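Side-chain contacts in 2-hydroxyhepta-2,4-diene-1,7-dioate isomerase (Mycobacterium abscessus, PDB 3RR6), which is of unknown function but probably acts as a metal-dependent isomerase or hydrolase of the fumarylacetoacetate hydrolase family: residues D131-A134 / A135-A138; E215-S218 / A219-L223. One frame throughout, in Å; residues are numbered along the deposited sequence.

Overall arrangement
Both interactions are local, each within one unbroken run of chain, and both lie in the part of the chain that resembles fumarylacetoacetate hydrolase. Interaction 1 is a turn in the loop between strands 115-125 and 141-152. Interaction 2 is the C-terminal end of helix 210-220 and the chain that leaves it. Each is partly buried. Interaction 1 is built from backbone bonds, a water and a thin apolar contact, while interaction 2 adds apolar packing of V217 on M221 and L223, with V217 and L223 buried. The two meet directly, through E215 and S218 of the helix.

Interaction 1 (D131-A134 / A135-A138); sequences DVPA and ARAA. With EDO (1,2-ethanediol), chain I; EDO (1,2-ethanediol), chain G.
The carbonyl oxygen A134 O is gripped by two donors. A137 N gives it a fairly straight hydrogen bond, with A137 N 3.1 Å from A134 O and an angle of 162° at the hydrogen. The second donor is a water, 2.9 Å from A134 O. The same water accepts a bond from A138 N at 3.0 Å and so bridges the two peptides. One residue earlier, R136 N bonds P133 O at 2.8 Å, with an angle of 150° at the hydrogen. Both backbone bonds run from residue i+3 back to residue i, so the chain from P133 to A137 is folded into two overlapping beta turns.

The side chains follow this fold. P133 and R136 cross at a slant, and the ring atom P133 CG lies 3.9 Å from R136 CD. The aliphatic part of R136 does the touching; its chain is extended from CG to NE and carries the guanidinium group away from the turn. There NH1 forms a salt bridge with E139. V132 is buried beside the turn. Its CG1 is anti to the backbone N (chi1 -178°) and comes within 3.9 Å of R136 CB. The other branch, V132 CG2, meets an ethanediol, probably from the crystallisation liquor, at 3.4 Å from its C2.

The turn is tied to helix 210-220 by A134 N, which bonds E215 OE1, by V132 N, which bonds S218 OG, and by a backbone bond between D131 and S218. The result is a partly buried turn in the loop between strands 115-125 and 141-152: backbone bonds and one water set its shape, and the arginine lends its methylenes to the proline while its charge is met by E139.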
# COMPACT_ATOMS: atom_id res chain seq x y z
N ASP A 131 -4.21 5.73 20.24
CA ASP A 131 -4.47 7.13 20.61
C ASP A 131 -3.28 8.04 20.29
O ASP A 131 -2.88 8.89 21.11
CB ASP A 131 -4.83 7.25 22.10
CG ASP A 131 -6.09 6.51 22.45
OD1 ASP A 131 -7.02 6.49 21.63
OD2 ASP A 131 -6.17 5.98 23.59
N VAL A 132 -2.73 7.88 19.09
CA VAL A 132 -1.58 8.67 18.65
C VAL A 132 -2.06 10.01 18.14
O VAL A 132 -2.88 10.06 17.23
CB VAL A 132 -0.81 7.94 17.52
CG1 VAL A 132 0.42 8.75 17.08
CG2 VAL A 132 -0.39 6.54 17.95
N PRO A 133 -1.56 11.13 18.70
CA PRO A 133 -1.87 12.42 18.08
C PRO A 133 -1.15 12.57 16.74
O PRO A 133 -0.08 12.00 16.55
CB PRO A 133 -1.35 13.45 19.10
CG PRO A 133 -0.34 12.72 19.89
CD PRO A 133 -0.65 11.26 19.84
N ALA A 134 -1.73 13.34 15.82
CA ALA A 134 -1.17 13.48 14.47
C ALA A 134 0.30 13.86 14.50
O ALA A 134 1.10 13.34 13.73
CB ALA A 134 -1.97 14.48 13.67
N ALA A 135 0.68 14.76 15.43
CA ALA A 135 2.08 15.17 15.56
C ALA A 135 3.08 14.05 15.92
O ALA A 135 4.27 14.20 15.65
CB ALA A 135 2.21 16.34 16.57
N ARG A 136 2.60 12.95 16.52
CA ARG A 136 3.45 11.83 16.88
C ARG A 136 3.33 10.67 15.89
O ARG A 136 3.85 9.59 16.11
CB ARG A 136 3.11 11.32 18.30
CG ARG A 136 3.57 12.25 19.41
CD ARG A 136 3.33 11.62 20.76
NE ARG A 136 3.78 12.50 21.83
CZ ARG A 136 5.03 12.59 22.27
NH1 ARG A 136 6.00 11.83 21.77
NH2 ARG A 136 5.30 13.45 23.25
N ALA A 137 2.63 10.88 14.78
CA ALA A 137 2.46 9.79 13.82
C ALA A 137 3.81 9.30 13.27
O ALA A 137 4.05 8.10 13.22
CB ALA A 137 1.52 10.20 12.68
N ALA A 138 4.70 10.22 12.91
CA ALA A 138 5.97 9.84 12.26
C ALA A 138 6.82 8.90 13.12
O ALA A 138 7.45 7.96 12.59
CB ALA A 138 6.78 11.08 11.87
C1 EDO I . 1.04 4.87 21.76
O1 EDO I . 0.09 4.03 22.42
C2 EDO I . 0.43 6.15 21.21
O2 EDO I . -0.15 7.02 22.22
C1 EDO G . 10.35 4.86 12.70
O1 EDO G . 9.88 6.22 12.60
C2 EDO G . 9.93 4.18 14.00
O2 EDO G . 8.64 3.54 13.90
O HOH W 1 3.71 13.08 12.56

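Interaction 2 (E215-S218 / A219-L223); sequences EWVS and AVMTL
V217 has CG1 anti to its backbone N (chi1 175°), which sends this methyl toward the chain that follows the helix. L223, with CG anti to its carbonyl carbon (chi1 -66°), comes back to meet it. V217 CG1 lies 3.9 Å from L223 CD2, and the two side chains cross at about a right angle. The same methyl is 4.0 Å from M221 CG, so V217 touches both residues with one branch. The other methyl of the leucine, L223 CD1, rests against S218 CB at 3.9 Å. V217 and M221 also pack on V68 and I91, residues of two neighbouring strands.

The backbone bonds weaken toward the end of helix 210-220. A219 N bonds E215 O at 3.1 Å. The next bond of this kind, V220 N to W216 O, is weak. M221 N then bonds V217 O at 3.0 Å, with an angle of 166° at the hydrogen. V220 N adds a weak bond to V217 O. Beyond this the chain turns back, and S218 CA makes a CH...O contact with M221 O at 3.4 Å.

S218 OG is turned back to its own helix and bonds V214 O. The departing chain is thus held in two ways: V217 O takes a straight bond from M221 N as well as the weak one from V220 N, and L223 sets one methyl on V217 CG1 and the other on S218 CB.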
# COMPACT_ATOMS: atom_id res chain seq x y z
N GLU A 215 -3.95 9.37 13.38
CA GLU A 215 -4.74 9.81 14.53
C GLU A 215 -6.15 9.19 14.55
O GLU A 215 -6.59 8.68 15.59
CB GLU A 215 -4.84 11.34 14.58
CG GLU A 215 -5.53 11.88 15.82
CD GLU A 215 -5.57 13.38 15.88
OE1 GLU A 215 -4.50 14.01 15.98
OE2 GLU A 215 -6.68 13.95 15.85
N TRP A 216 -6.82 9.20 13.41
CA TRP A 216 -8.18 8.65 13.34
C TRP A 216 -8.18 7.14 13.58
O TRP A 216 -8.94 6.64 14.42
CB TRP A 216 -8.81 8.97 11.99
CG TRP A 216 -10.23 8.53 11.84
CD1 TRP A 216 -10.67 7.35 11.30
CD2 TRP A 216 -11.40 9.27 12.19
NE1 TRP A 216 -12.05 7.31 11.32
CE2 TRP A 216 -12.52 8.48 11.85
CE3 TRP A 216 -11.62 10.53 12.76
CZ2 TRP A 216 -13.83 8.90 12.06
CZ3 TRP A 216 -12.92 10.95 12.97
CH2 TRP A 216 -14.01 10.13 12.62
N VAL A 217 -7.33 6.43 12.84
CA VAL A 217 -7.34 4.96 12.92
C VAL A 217 -6.90 4.49 14.31
O VAL A 217 -7.52 3.61 14.89
CB VAL A 217 -6.47 4.34 11.83
CG1 VAL A 217 -6.39 2.80 12.03
CG2 VAL A 217 -7.02 4.68 10.45
N SER A 218 -5.84 5.10 14.85
CA SER A 218 -5.34 4.66 16.16
C SER A 218 -6.23 5.07 17.32
O SER A 218 -6.07 4.54 18.42
CB SER A 218 -3.91 5.13 16.38
OG SER A 218 -3.86 6.51 16.68
N ALA A 219 -7.15 6.01 17.13
CA ALA A 219 -8.15 6.31 18.15
C ALA A 219 -9.18 5.18 18.24
O ALA A 219 -9.75 4.94 19.31
CB ALA A 219 -8.85 7.64 17.84
N VAL A 220 -9.41 4.51 17.12
CA VAL A 220 -10.34 3.38 17.05
C VAL A 220 -9.70 2.10 17.55
O VAL A 220 -10.23 1.46 18.46
CB VAL A 220 -10.83 3.14 15.61
CG1 VAL A 220 -11.84 1.99 15.56
CG2 VAL A 220 -11.48 4.39 15.04
N MET A 221 -8.56 1.73 16.97
CA MET A 221 -7.98 0.40 17.17
C MET A 221 -6.49 0.48 17.42
O MET A 221 -5.78 1.32 16.84
CB MET A 221 -8.25 -0.50 15.95
CG MET A 221 -7.72 0.04 14.64
SD MET A 221 -8.32 -0.91 13.21
CE MET A 221 -10.02 -0.33 13.12
N THR A 222 -6.00 -0.42 18.27
CA THR A 222 -4.57 -0.60 18.44
C THR A 222 -3.93 -1.02 17.11
O THR A 222 -4.46 -1.86 16.37
CB THR A 222 -4.28 -1.65 19.51
OG1 THR A 222 -4.67 -1.15 20.80
CG2 THR A 222 -2.80 -2.01 19.55
N LEU A 223 -2.79 -0.40 16.80
CA LEU A 223 -2.01 -0.73 15.62
C LEU A 223 -0.74 -1.46 16.07
O LEU A 223 -0.16 -1.14 17.11
CB LEU A 223 -1.65 0.53 14.85
CG LEU A 223 -2.84 1.26 14.22
CD1 LEU A 223 -2.44 2.64 13.70
CD2 LEU A 223 -3.46 0.41 13.10